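Local coordinates for protein glutamine synthetase (Helicobacter pylori, PDB 5ZLI) that belongs to the glutamine synthetase family and joins a beta-grasp domain to a larger catalytic domain in an assembly of twelve subunits, at residues 27-32 with 95-100; 115-120 with 443-448; 139-144 with 228-233; 298-303 with 364-369. One frame throughout, in Å; residues are numbered along the deposited sequence.

Interaction 1 of 4, residues 27-32 with 95-100; sequences VDFRFS and VVVFCD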
loop_
_atom_site.group_PDB
_atom_site.type_symbol
_atom_site.label_atom_id
_atom_site.label_comp_id
_atom_site.label_asym_id
_atom_site.label_seq_id
_atom_site.Cartn_x
_atom_site.Cartn_y
_atom_site.Cartn_z
ATOM N N VAL B 27 23.738 38.104 24.753
ATOM C CA VAL B 27 25.180 37.987 24.620
ATOM C C VAL B 27 25.523 36.509 24.791
ATOM O O VAL B 27 25.226 35.900 25.831
ATOM C CB VAL B 27 25.921 38.877 25.636
ATOM C CG1 VAL B 27 27.428 38.780 25.464
ATOM C CG2 VAL B 27 25.503 40.318 25.489
ATOM N N ASP B 28 26.178 35.948 23.782
ATOM C CA ASP B 28 26.420 34.515 23.663
ATOM C C ASP B 28 27.892 34.295 24.013
ATOM O O ASP B 28 28.783 34.423 23.171
ATOM C CB ASP B 28 26.073 34.031 22.237
ATOM C CG ASP B 28 25.711 32.544 22.180
ATOM O OD1 ASP B 28 25.343 31.977 23.239
ATOM O OD2 ASP B 28 25.766 31.951 21.070
ATOM N N PHE B 29 28.154 33.986 25.280
ATOM C CA PHE B 29 29.526 33.773 25.718
ATOM C C PHE B 29 29.940 32.396 25.258
ATOM O O PHE B 29 29.346 31.403 25.685
ATOM C CB PHE B 29 29.645 33.877 27.232
ATOM C CG PHE B 29 29.193 35.178 27.772
ATOM C CD1 PHE B 29 29.837 36.333 27.403
ATOM C CD2 PHE B 29 28.162 35.256 28.674
ATOM C CE1 PHE B 29 29.438 37.576 27.892
ATOM C CE2 PHE B 29 27.760 36.487 29.180
ATOM C CZ PHE B 29 28.395 37.653 28.784
ATOM N N ARG B 30 30.980 32.316 24.442
ATOM C CA ARG B 30 31.381 31.031 23.904
ATOM C C ARG B 30 32.783 30.646 24.352
ATOM O O ARG B 30 33.661 31.502 24.529
ATOM C CB ARG B 30 31.269 31.035 22.413
ATOM C CG ARG B 30 29.849 31.173 22.019
ATOM C CD ARG B 30 29.617 30.677 20.632
ATOM N NE ARG B 30 28.233 30.924 20.288
ATOM C CZ ARG B 30 27.765 30.831 19.063
ATOM N NH1 ARG B 30 28.604 30.508 18.091
ATOM N NH2 ARG B 30 26.478 31.075 18.816
ATOM N N PHE B 31 32.964 29.346 24.575
ATOM C CA PHE B 31 34.187 28.824 25.156
ATOM C C PHE B 31 34.358 27.393 24.684
ATOM O O PHE B 31 33.386 26.723 24.344
ATOM C CB PHE B 31 34.183 28.899 26.692
ATOM C CG PHE B 31 33.095 28.088 27.354
ATOM C CD1 PHE B 31 31.807 28.593 27.476
ATOM C CD2 PHE B 31 33.360 26.821 27.873
ATOM C CE1 PHE B 31 30.797 27.845 28.106
ATOM C CE2 PHE B 31 32.339 26.056 28.510
ATOM C CZ PHE B 31 31.068 26.568 28.629
ATOM N N SER B 32 35.603 26.951 24.620
ATOM C CA SER B 32 35.953 25.670 24.038
ATOM C C SER B 32 36.431 24.746 25.143
ATOM O O SER B 32 37.388 25.074 25.854
ATOM C CB SER B 32 37.025 25.857 22.963
ATOM O OG SER B 32 36.720 27.002 22.165
ATOM N N VAL B 95 25.184 38.835 20.138
ATOM C CA VAL B 95 26.593 39.030 19.844
ATOM C C VAL B 95 27.366 37.929 20.543
ATOM O O VAL B 95 27.180 37.682 21.738
ATOM C CB VAL B 95 27.097 40.431 20.233
ATOM C CG1 VAL B 95 26.801 40.742 21.684
ATOM C CG2 VAL B 95 28.578 40.542 19.917
ATOM N N VAL B 96 28.222 37.309 19.830
ATOM C CA VAL B 96 29.017 36.240 20.393
ATOM C C VAL B 96 30.315 36.845 20.885
ATOM O O VAL B 96 30.879 37.748 20.255
ATOM C CB VAL B 96 29.256 35.123 19.361
ATOM C CG1 VAL B 96 30.124 34.028 19.942
ATOM C CG2 VAL B 96 27.928 34.538 18.889
ATOM N N VAL B 97 30.756 36.398 22.053
ATOM C CA VAL B 97 31.985 36.887 22.652
ATOM C C VAL B 97 32.739 35.695 23.211
ATOM O O VAL B 97 32.131 34.774 23.765
ATOM C CB VAL B 97 31.715 37.949 23.729
ATOM C CG1 VAL B 97 30.562 37.504 24.563
ATOM C CG2 VAL B 97 32.987 38.210 24.564
ATOM N N PHE B 98 34.046 35.659 22.951
ATOM C CA PHE B 98 34.903 34.579 23.414
ATOM C C PHE B 98 35.148 34.657 24.919
ATOM O O PHE B 98 34.966 35.695 25.554
ATOM C CB PHE B 98 36.241 34.585 22.672
ATOM C CG PHE B 98 36.159 34.144 21.237
ATOM C CD1 PHE B 98 36.292 32.790 20.913
ATOM C CD2 PHE B 98 35.984 35.068 20.203
ATOM C CE1 PHE B 98 36.251 32.363 19.587
ATOM C CE2 PHE B 98 35.930 34.648 18.862
ATOM C CZ PHE B 98 36.066 33.296 18.563
ATOM N N CYS B 99 35.524 33.511 25.492
ATOM C CA CYS B 99 35.816 33.412 26.914
ATOM C C CYS B 99 36.902 32.373 27.179
ATOM O O CYS B 99 37.119 31.449 26.393
ATOM C CB CYS B 99 34.550 33.078 27.709
ATOM S SG CYS B 99 33.250 34.332 27.536
ATOM N N ASP B 100 37.620 32.571 28.275
ATOM C CA ASP B 100 38.453 31.550 28.896
ATOM C C ASP B 100 37.887 31.184 30.255
ATOM O O ASP B 100 37.108 31.929 30.847
ATOM C CB ASP B 100 39.906 31.994 29.037
ATOM C CG ASP B 100 40.572 32.229 27.688
ATOM O OD1 ASP B 100 40.707 31.237 26.933
ATOM O OD2 ASP B 100 40.958 33.391 27.380
#
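Arg30 lays its guanidinium over Val96, whose CG2 stands 3.6 Å above the plane of the group, over its centre, while CD of Arg30 rests 3.5 Å from CG1 of Val96. The extended chain of Arg30 suits this place because its methylenes use one valine branch and its charged end the other. The same guanidinium turns back side-on to Asp28: NE and NH2 both reach OD2 in the guanidinium plane, NE at 2.8 Å from above the carboxylate plane, NH2 nearly along the C-O bond. This salt bridge holds the flat group over the valine. On the other face of the sheet Val27 CG1 meets Val97 CG1 at 3.5 Å, and SG of Cys99 lies 3.6 Å from CB of Phe29 and oblique to the phenylalanine ring. Beta-branched valines suit such extended backbone. The parallel pairing is carried by Asp28 N to Val95 O (2.9 Å), Val97 N to Asp28 O (3.0 Å) and Arg30 N to Val97 O (2.8 Å). Arg30 has a second carboxylate partner in Asp87 and makes cation-pi contacts with Trp38 and Tyr250. Within this beta-grasp sheet strand 26-32 is flanked by antiparallel strand 38-44, strand 94-103 pairs also with 74-81 and 84-87, and Phe98 reaches helix 238-258, with Met191, Val193 and Met200 of a second subunit packing against strand 26-32.

Interaction 2 of 4, residues 115-120 with 443-448; sequences RSIAKK and SQVFSE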
loop_
_atom_site.group_PDB
_atom_site.type_symbol
_atom_site.label_atom_id
_atom_site.label_comp_id
_atom_site.label_asym_id
_atom_site.label_seq_id
_atom_site.Cartn_x
_atom_site.Cartn_y
_atom_site.Cartn_z
ATOM N N ARG B 115 41.946 27.344 25.262
ATOM C CA ARG B 115 42.228 28.699 24.816
ATOM C C ARG B 115 43.198 29.422 25.775
ATOM O O ARG B 115 43.981 30.280 25.337
ATOM C CB ARG B 115 40.907 29.435 24.632
ATOM C CG ARG B 115 41.054 30.666 23.851
ATOM C CD ARG B 115 39.748 31.337 23.529
ATOM N NE ARG B 115 39.856 32.690 24.054
ATOM C CZ ARG B 115 40.160 33.772 23.344
ATOM N NH1 ARG B 115 40.360 33.687 22.043
ATOM N NH2 ARG B 115 40.264 34.942 23.951
ATOM N N SER B 116 43.182 29.072 27.077
ATOM C CA SER B 116 44.183 29.592 28.014
ATOM C C SER B 116 45.568 29.032 27.703
ATOM O O SER B 116 46.582 29.731 27.834
ATOM C CB SER B 116 43.800 29.263 29.454
ATOM O OG SER B 116 42.718 30.040 29.925
ATOM N N ILE B 117 45.636 27.748 27.361
ATOM C CA ILE B 117 46.891 27.178 26.891
ATOM C C ILE B 117 47.412 27.949 25.680
ATOM O O ILE B 117 48.597 28.284 25.612
ATOM C CB ILE B 117 46.715 25.674 26.579
ATOM C CG1 ILE B 117 46.407 24.899 27.873
ATOM C CG2 ILE B 117 47.933 25.082 25.806
ATOM C CD1 ILE B 117 46.127 23.399 27.696
ATOM N N ALA B 118 46.528 28.305 24.740
ATOM C CA ALA B 118 46.978 28.926 23.493
ATOM C C ALA B 118 47.567 30.299 23.705
ATOM O O ALA B 118 48.362 30.743 22.878
ATOM C CB ALA B 118 45.838 29.028 22.477
ATOM N N LYS B 119 47.175 30.994 24.769
ATOM C CA LYS B 119 47.854 32.232 25.099
ATOM C C LYS B 119 49.169 31.927 25.797
ATOM O O LYS B 119 50.221 32.418 25.385
ATOM C CB LYS B 119 46.958 33.061 25.990
ATOM C CG LYS B 119 45.711 33.464 25.295
ATOM C CD LYS B 119 44.894 34.382 26.148
ATOM C CE LYS B 119 43.619 34.733 25.422
ATOM N NZ LYS B 119 42.696 35.606 26.175
ATOM N N LYS B 120 49.160 30.980 26.730
ATOM C CA LYS B 120 50.394 30.646 27.423
ATOM C C LYS B 120 51.440 30.108 26.447
ATOM O O LYS B 120 52.646 30.301 26.658
ATOM C CB LYS B 120 50.058 29.658 28.544
ATOM C CG LYS B 120 49.276 30.336 29.678
ATOM C CD LYS B 120 48.867 29.408 30.816
ATOM C CE LYS B 120 49.967 28.455 31.217
ATOM N NZ LYS B 120 51.247 29.132 31.516
ATOM N N SER B 443 57.901 25.996 30.721
ATOM C CA SER B 443 57.192 27.173 31.255
ATOM C C SER B 443 55.718 26.875 31.549
ATOM O O SER B 443 54.854 27.762 31.480
ATOM C CB SER B 443 57.350 28.384 30.343
ATOM O OG SER B 443 58.721 28.564 30.016
ATOM N N GLN B 444 55.422 25.612 31.878
ATOM C CA GLN B 444 54.117 25.207 32.396
ATOM C C GLN B 444 52.994 25.469 31.390
ATOM O O GLN B 444 51.823 25.641 31.770
ATOM C CB GLN B 444 53.843 25.891 33.744
ATOM C CG GLN B 444 54.885 25.547 34.817
ATOM C CD GLN B 444 55.014 24.035 35.074
ATOM O OE1 GLN B 444 54.021 23.348 35.358
ATOM N NE2 GLN B 444 56.244 23.513 34.974
ATOM N N VAL B 445 53.350 25.491 30.099
ATOM C CA VAL B 445 52.371 25.777 29.046
ATOM C C VAL B 445 51.341 24.656 28.998
ATOM O O VAL B 445 50.123 24.892 29.025
ATOM C CB VAL B 445 53.079 25.978 27.683
ATOM C CG1 VAL B 445 52.069 26.205 26.548
ATOM C CG2 VAL B 445 54.057 27.142 27.720
ATOM N N PHE B 446 51.820 23.425 28.983
ATOM C CA PHE B 446 51.009 22.228 29.128
ATOM C C PHE B 446 51.374 21.687 30.511
ATOM O O PHE B 446 52.367 20.983 30.678
ATOM C CB PHE B 446 51.318 21.206 28.004
ATOM C CG PHE B 446 50.837 21.620 26.618
ATOM C CD1 PHE B 446 51.392 22.712 25.959
ATOM C CD2 PHE B 446 49.900 20.861 25.943
ATOM C CE1 PHE B 446 50.975 23.065 24.712
ATOM C CE2 PHE B 446 49.491 21.209 24.677
ATOM C CZ PHE B 446 50.032 22.315 24.067
ATOM N N SER B 447 50.593 22.040 31.515
ATOM C CA SER B 447 50.844 21.477 32.834
ATOM C C SER B 447 50.565 19.972 32.830
ATOM O O SER B 447 49.779 19.462 32.031
ATOM C CB SER B 447 50.005 22.196 33.870
ATOM O OG SER B 447 48.701 21.678 33.898
ATOM N N GLU B 448 51.227 19.247 33.728
ATOM C CA GLU B 448 51.105 17.793 33.692
ATOM C C GLU B 448 49.707 17.338 34.064
ATOM O O GLU B 448 49.204 16.366 33.486
ATOM C CB GLU B 448 52.143 17.138 34.597
ATOM C CG GLU B 448 51.958 15.621 34.775
ATOM C CD GLU B 448 52.703 14.750 33.789
ATOM O OE1 GLU B 448 53.404 15.292 32.897
ATOM O OE2 GLU B 448 52.586 13.506 33.938
#
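The ring of Phe446 takes the CG2 methyl of Ile117 on one face, 3.8 Å above its plane and displaced toward the rim, where CE1 is the nearest ring atom. This is a CH-pi contact, the methyl lying 20° off the ring normal, and the two side chains cross at about a right angle. Phe446 also meets Phe321 edge-to-face. Ile117 can serve two neighbours because it is branched at CB: with CG2 anti to the backbone N, that methyl faces the ring, while CG1 on the other branch approaches Val445 O at 3.9 Å. Val445 in turn lays its CG2 methyl 3.6 Å from Lys120 O, against the backbone of helix 114-128. Lys120 works at the border of the contact. Its chain runs straight to CD and then bends at the last two torsions, chi3 43° and chi4 53°, which folds CE to 3.4 Å from Gln444 O. NZ sits 3.5 Å from that same oxygen, a proximity rather than a hydrogen bond. Helix 377-393 closes the apolar patch, with Leu379 and Ala382 on Ile117 and Met386 on Val445. Ser447 stands at the N-cap position of helix 448-466, its OG hydrogen-bonded to Glu111. Chemically, the contact is apolar where Ile117, Val445 and Phe446 meet and polar around Lys120: dispersion between methyls and a ring fastens the segment before helix 448-466 to helix 114-128, and the lysine probably adds a mild electrostatic pull toward the loop carbonyls.

Interaction 3 of 4, residues 139-144 with 228-233; sequences ENEFFI and QGEVGV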
loop_
_atom_site.group_PDB
_atom_site.type_symbol
_atom_site.label_atom_id
_atom_site.label_comp_id
_atom_site.label_asym_id
_atom_site.label_seq_id
_atom_site.Cartn_x
_atom_site.Cartn_y
_atom_site.Cartn_z
ATOM N N GLU B 139 43.652 25.601 6.592
ATOM C CA GLU B 139 42.675 25.273 5.559
ATOM C C GLU B 139 41.888 24.080 6.095
ATOM O O GLU B 139 42.403 22.953 6.103
ATOM C CB GLU B 139 43.363 24.893 4.252
ATOM C CG GLU B 139 44.494 25.807 3.786
ATOM C CD GLU B 139 45.346 25.135 2.694
ATOM O OE1 GLU B 139 45.042 23.974 2.344
ATOM O OE2 GLU B 139 46.328 25.744 2.208
ATOM N N ASN B 140 40.636 24.301 6.506
ATOM C CA ASN B 140 39.809 23.205 7.030
ATOM C C ASN B 140 38.877 22.716 5.931
ATOM O O ASN B 140 37.773 23.233 5.748
ATOM C CB ASN B 140 38.996 23.614 8.250
ATOM C CG ASN B 140 39.849 23.953 9.435
ATOM O OD1 ASN B 140 40.172 23.083 10.246
ATOM N ND2 ASN B 140 40.195 25.236 9.569
ATOM N N GLU B 141 39.322 21.684 5.218
ATOM C CA GLU B 141 38.439 20.972 4.301
ATOM C C GLU B 141 37.288 20.337 5.076
ATOM O O GLU B 141 37.459 19.872 6.211
ATOM C CB GLU B 141 39.217 19.911 3.505
ATOM C CG GLU B 141 40.410 20.490 2.720
ATOM C CD GLU B 141 41.260 19.455 1.953
ATOM O OE1 GLU B 141 41.326 18.282 2.382
ATOM O OE2 GLU B 141 41.939 19.845 0.968
ATOM N N PHE B 142 36.113 20.323 4.445
ATOM C CA PHE B 142 34.887 19.843 5.058
ATOM C C PHE B 142 34.009 19.182 4.012
ATOM O O PHE B 142 34.368 19.062 2.847
ATOM C CB PHE B 142 34.117 20.968 5.712
ATOM C CG PHE B 142 33.712 22.044 4.756
ATOM C CD1 PHE B 142 32.598 21.901 3.963
ATOM C CD2 PHE B 142 34.442 23.215 4.687
ATOM C CE1 PHE B 142 32.231 22.903 3.088
ATOM C CE2 PHE B 142 34.076 24.202 3.854
ATOM C CZ PHE B 142 32.961 24.051 3.031
ATOM N N PHE B 143 32.858 18.718 4.465
ATOM C CA PHE B 143 31.904 18.004 3.642
ATOM C C PHE B 143 30.524 18.539 3.945
ATOM O O PHE B 143 30.192 18.835 5.094
ATOM C CB PHE B 143 31.894 16.499 3.913
ATOM C CG PHE B 143 33.006 15.748 3.267
ATOM C CD1 PHE B 143 32.853 15.227 1.980
ATOM C CD2 PHE B 143 34.200 15.545 3.940
ATOM C CE1 PHE B 143 33.878 14.530 1.371
ATOM C CE2 PHE B 143 35.233 14.840 3.345
ATOM C CZ PHE B 143 35.079 14.328 2.054
ATOM N N ILE B 144 29.699 18.608 2.932
ATOM C CA ILE B 144 28.322 18.979 3.125
ATOM C C ILE B 144 27.501 17.822 2.627
ATOM O O ILE B 144 27.510 17.516 1.433
ATOM C CB ILE B 144 27.961 20.268 2.408
ATOM C CG1 ILE B 144 28.739 21.407 3.076
ATOM C CG2 ILE B 144 26.419 20.405 2.365
ATOM C CD1 ILE B 144 28.230 22.798 2.766
ATOM N N GLN B 228 33.042 17.497 -0.861
ATOM C CA GLN B 228 34.055 18.158 -0.075
ATOM C C GLN B 228 34.241 19.588 -0.568
ATOM O O GLN B 228 33.973 19.915 -1.732
ATOM C CB GLN B 228 35.367 17.384 -0.162
ATOM C CG GLN B 228 36.173 17.462 1.101
ATOM C CD GLN B 228 37.502 16.788 0.984
ATOM O OE1 GLN B 228 37.943 16.441 -0.110
ATOM N NE2 GLN B 228 38.175 16.633 2.104
ATOM N N GLY B 229 34.730 20.434 0.335
ATOM C CA GLY B 229 34.880 21.851 0.062
ATOM C C GLY B 229 35.938 22.426 0.972
ATOM O O GLY B 229 36.443 21.749 1.870
ATOM N N GLU B 230 36.265 23.692 0.735
ATOM C CA GLU B 230 37.354 24.335 1.454
ATOM C C GLU B 230 37.248 25.847 1.242
ATOM O O GLU B 230 36.878 26.309 0.158
ATOM C CB GLU B 230 38.697 23.807 0.921
ATOM C CG GLU B 230 39.953 23.875 1.820
ATOM C CD GLU B 230 41.210 23.498 1.021
ATOM O OE1 GLU B 230 42.307 23.295 1.600
ATOM O OE2 GLU B 230 41.069 23.355 -0.213
ATOM N N VAL B 231 37.618 26.612 2.269
ATOM C CA VAL B 231 37.719 28.064 2.172
ATOM C C VAL B 231 39.052 28.477 2.785
ATOM O O VAL B 231 39.410 28.032 3.881
ATOM C CB VAL B 231 36.549 28.789 2.871
ATOM C CG1 VAL B 231 36.724 30.311 2.777
ATOM C CG2 VAL B 231 35.222 28.366 2.272
ATOM N N GLY B 232 39.799 29.300 2.054
ATOM C CA GLY B 232 41.029 29.877 2.556
ATOM C C GLY B 232 40.755 31.147 3.337
ATOM O O GLY B 232 40.114 32.069 2.827
ATOM N N VAL B 233 41.266 31.199 4.574
ATOM C CA VAL B 233 41.091 32.332 5.470
ATOM C C VAL B 233 42.456 32.983 5.715
ATOM O O VAL B 233 43.512 32.376 5.529
ATOM C CB VAL B 233 40.429 31.901 6.797
ATOM C CG1 VAL B 233 38.970 31.651 6.590
ATOM C CG2 VAL B 233 41.067 30.639 7.312
#
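Gln228 presses its CG over one face of the Phe143 ring, 3.4 Å above the plane, and its extended chain lays the amide almost flat to that ring, the planes 16° apart. The amide is fixed from outside: NE2 is hydrogen-bonded to Ser276 OG and Gly275 O, and OE1 to Ala225 N. Next along, Gly229 and Phe142 form an antiparallel hydrogen-bonded pair, Phe142 N to Gly229 O at 3.0 Å and Gly229 N to Phe142 O at 2.9 Å. With CG between the backbone N and the carbonyl carbon (chi1 60°), the Phe142 ring folds over Gly229, whose O lies 3.8 Å above one face; a glycine suits a place so closely roofed. Toward partly exposed Glu139 the contact is looser: beta bridges and backbone bonds between the two segments give way to neighbouring acids. The carboxylate of Glu230 lies near those of Glu139 and Glu141, its OE1 3.5 Å from Glu141 OE2, and Glu223 brings in another. Carboxylates gathered like this would probably favour a cation among them, consistent with the divalent ions that glutamine synthetases hold among their acidic side chains.

Interaction 4 of 4, residues 298-303 with 364-369; sequences KGLSEF and ARFEFR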
loop_
_atom_site.group_PDB
_atom_site.type_symbol
_atom_site.label_atom_id
_atom_site.label_comp_id
_atom_site.label_asym_id
_atom_site.label_seq_id
_atom_site.Cartn_x
_atom_site.Cartn_y
_atom_site.Cartn_z
ATOM N N LYS B 298 65.557 26.342 0.081
ATOM C CA LYS B 298 64.641 26.977 -0.872
ATOM C C LYS B 298 63.879 28.197 -0.348
ATOM O O LYS B 298 62.646 28.226 -0.366
ATOM C CB LYS B 298 63.676 25.930 -1.424
ATOM C CG LYS B 298 64.404 24.905 -2.294
ATOM C CD LYS B 298 63.561 23.678 -2.573
ATOM C CE LYS B 298 64.243 22.750 -3.574
ATOM N NZ LYS B 298 63.478 21.476 -3.741
ATOM N N GLY B 299 64.599 29.207 0.124
ATOM C CA GLY B 299 63.977 30.407 0.626
ATOM C C GLY B 299 63.637 30.334 2.089
ATOM O O GLY B 299 62.808 31.121 2.565
ATOM N N LEU B 300 64.251 29.412 2.817
ATOM C CA LEU B 300 63.962 29.226 4.222
ATOM C C LEU B 300 65.238 29.397 5.023
ATOM O O LEU B 300 66.325 29.084 4.544
ATOM C CB LEU B 300 63.414 27.830 4.469
ATOM C CG LEU B 300 62.097 27.538 3.746
ATOM C CD1 LEU B 300 61.884 26.025 3.735
ATOM C CD2 LEU B 300 60.885 28.306 4.330
ATOM N N SER B 301 65.094 29.826 6.265
ATOM C CA SER B 301 66.248 30.104 7.098
ATOM C C SER B 301 66.652 28.896 7.935
ATOM O O SER B 301 65.880 27.957 8.148
ATOM C CB SER B 301 65.964 31.323 7.982
ATOM O OG SER B 301 64.760 31.186 8.719
ATOM N N GLU B 302 67.913 28.917 8.378
ATOM C CA GLU B 302 68.366 27.979 9.407
ATOM C C GLU B 302 67.379 27.956 10.572
ATOM O O GLU B 302 67.005 26.890 11.067
ATOM C CB GLU B 302 69.784 28.374 9.864
ATOM C CG GLU B 302 70.250 27.844 11.224
ATOM C CD GLU B 302 71.475 28.609 11.780
ATOM O OE1 GLU B 302 72.093 29.398 11.021
ATOM O OE2 GLU B 302 71.818 28.420 12.980
ATOM N N PHE B 303 66.907 29.135 10.978
ATOM C CA PHE B 303 65.914 29.234 12.038
ATOM C C PHE B 303 64.680 28.395 11.716
ATOM O O PHE B 303 64.193 27.636 12.565
ATOM C CB PHE B 303 65.549 30.706 12.230
ATOM C CG PHE B 303 64.561 30.955 13.323
ATOM C CD1 PHE B 303 64.975 31.039 14.642
ATOM C CD2 PHE B 303 63.218 31.111 13.044
ATOM C CE1 PHE B 303 64.065 31.273 15.668
ATOM C CE2 PHE B 303 62.299 31.342 14.064
ATOM C CZ PHE B 303 62.731 31.421 15.378
ATOM N N ALA B 364 57.471 33.384 3.185
ATOM C CA ALA B 364 58.163 32.151 3.510
ATOM C C ALA B 364 57.466 31.470 4.679
ATOM O O ALA B 364 57.056 32.128 5.641
ATOM C CB ALA B 364 59.623 32.430 3.825
ATOM N N ARG B 365 57.275 30.159 4.559
ATOM C CA ARG B 365 56.420 29.446 5.493
ATOM C C ARG B 365 56.529 27.963 5.210
ATOM O O ARG B 365 56.951 27.548 4.128
ATOM C CB ARG B 365 54.955 29.880 5.365
ATOM C CG ARG B 365 54.138 28.922 4.517
ATOM C CD ARG B 365 52.996 29.578 3.821
ATOM N NE ARG B 365 52.981 29.223 2.407
ATOM C CZ ARG B 365 52.204 29.821 1.511
ATOM N NH1 ARG B 365 51.393 30.794 1.909
ATOM N NH2 ARG B 365 52.239 29.455 0.229
ATOM N N PHE B 366 56.115 27.168 6.185
ATOM C CA PHE B 366 55.834 25.763 5.943
ATOM C C PHE B 366 54.327 25.536 5.895
ATOM O O PHE B 366 53.536 26.376 6.333
ATOM C CB PHE B 366 56.439 24.882 7.031
ATOM C CG PHE B 366 57.918 24.935 7.102
ATOM C CD1 PHE B 366 58.549 25.433 8.223
ATOM C CD2 PHE B 366 58.693 24.428 6.070
ATOM C CE1 PHE B 366 59.941 25.444 8.306
ATOM C CE2 PHE B 366 60.085 24.442 6.144
ATOM C CZ PHE B 366 60.708 24.949 7.264
ATOM N N GLU B 367 53.932 24.398 5.334
ATOM C CA GLU B 367 52.570 23.896 5.472
ATOM C C GLU B 367 52.614 22.467 6.002
ATOM O O GLU B 367 53.233 21.592 5.385
ATOM C CB GLU B 367 51.807 23.966 4.153
ATOM C CG GLU B 367 50.530 23.121 4.149
ATOM C CD GLU B 367 49.987 22.901 2.749
ATOM O OE1 GLU B 367 49.541 23.892 2.113
ATOM O OE2 GLU B 367 50.072 21.749 2.264
ATOM N N PHE B 368 52.021 22.241 7.178
ATOM C CA PHE B 368 51.938 20.895 7.758
ATOM C C PHE B 368 50.625 20.241 7.333
ATOM O O PHE B 368 49.538 20.729 7.669
ATOM C CB PHE B 368 52.057 20.943 9.280
ATOM C CG PHE B 368 53.269 21.691 9.753
ATOM C CD1 PHE B 368 54.526 21.119 9.713
ATOM C CD2 PHE B 368 53.158 23.000 10.193
ATOM C CE1 PHE B 368 55.635 21.844 10.143
ATOM C CE2 PHE B 368 54.255 23.696 10.625
ATOM C CZ PHE B 368 55.482 23.137 10.596
ATOM N N ARG B 369 50.734 19.140 6.599
ATOM C CA ARG B 369 49.577 18.514 5.985
ATOM C C ARG B 369 48.964 17.412 6.839
ATOM O O ARG B 369 47.905 16.896 6.472
ATOM C CB ARG B 369 49.939 17.950 4.611
ATOM C CG ARG B 369 50.456 18.969 3.638
ATOM C CD ARG B 369 50.835 18.308 2.330
ATOM N NE ARG B 369 49.730 17.565 1.714
ATOM C CZ ARG B 369 48.704 18.134 1.075
ATOM N NH1 ARG B 369 48.617 19.454 0.963
ATOM N NH2 ARG B 369 47.754 17.382 0.542
#
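Leu300 is the hub of the contact, and its two methyls divide the work. CD1 of Leu300 comes obliquely to the Phe366 ring, 3.4 Å from CE2 and 3.9 Å from CZ. CD2 turns to the residues before the strand, lying 4.0 Å from Arg365 O and 4.3 Å from Ala364 CB. A first torsion of -62°, which sets CG anti to the carbonyl carbon, directs this fork at the 364-366 segment. A branched leucine suits the place because one side chain must meet a ring and a small methyl at once, and the small CB of Ala364 fits beside Leu300 CD2 while sitting 3.7 Å from Gly299 O. Gly299 itself turns the chain with a positive phi of 89°, which glycine adopts readily. One shell further out, Ser301 is the N-cap of helix 302-313, its OG hydrogen-bonded to Ala304 N, and this fixes the chain just after Leu300. The strand side is held by backbone bonds of Phe366 to Val282 in strand 278-286, and Ile355 and Ile359 pack round Leu300. Away from the leucine, Glu367, between Phe366 and Phe368, accepts Arg369 NH1 from just after the strand at 3.0 Å, on the syn side of OE2, and Arg354 holds its other oxygen, OE1. Across the contact itself the adhesion is therefore almost wholly apolar: the hydrophobic effect probably joins the loop leading into helix 302-313 to the sheet over a small area, while the strand's charges pair elsewhere.

Interaction 1 closes first along the chain, inside the beta-grasp domain; the other three lie in the catalytic range, with interactions 3 and 4 nested in series inside the long loop that interaction 2 closes. The centres of interactions 1 and 2 are 20 Å apart, yet they meet where Asp100 OD2 forms a salt bridge with Lys119 NZ at 3.1 Å, tying the beta-grasp sheet to helix 114-128. That helix is followed by strand 133-145 of interaction 3. Interactions 3 and 4, whose centres are about 23 Å apart, both reach the large mixed sheet, where Glu139 and Glu367 come near each other, Glu367 being paired with Arg354. Salt bridges and a shared sheet thus connect contacts spread through both domains.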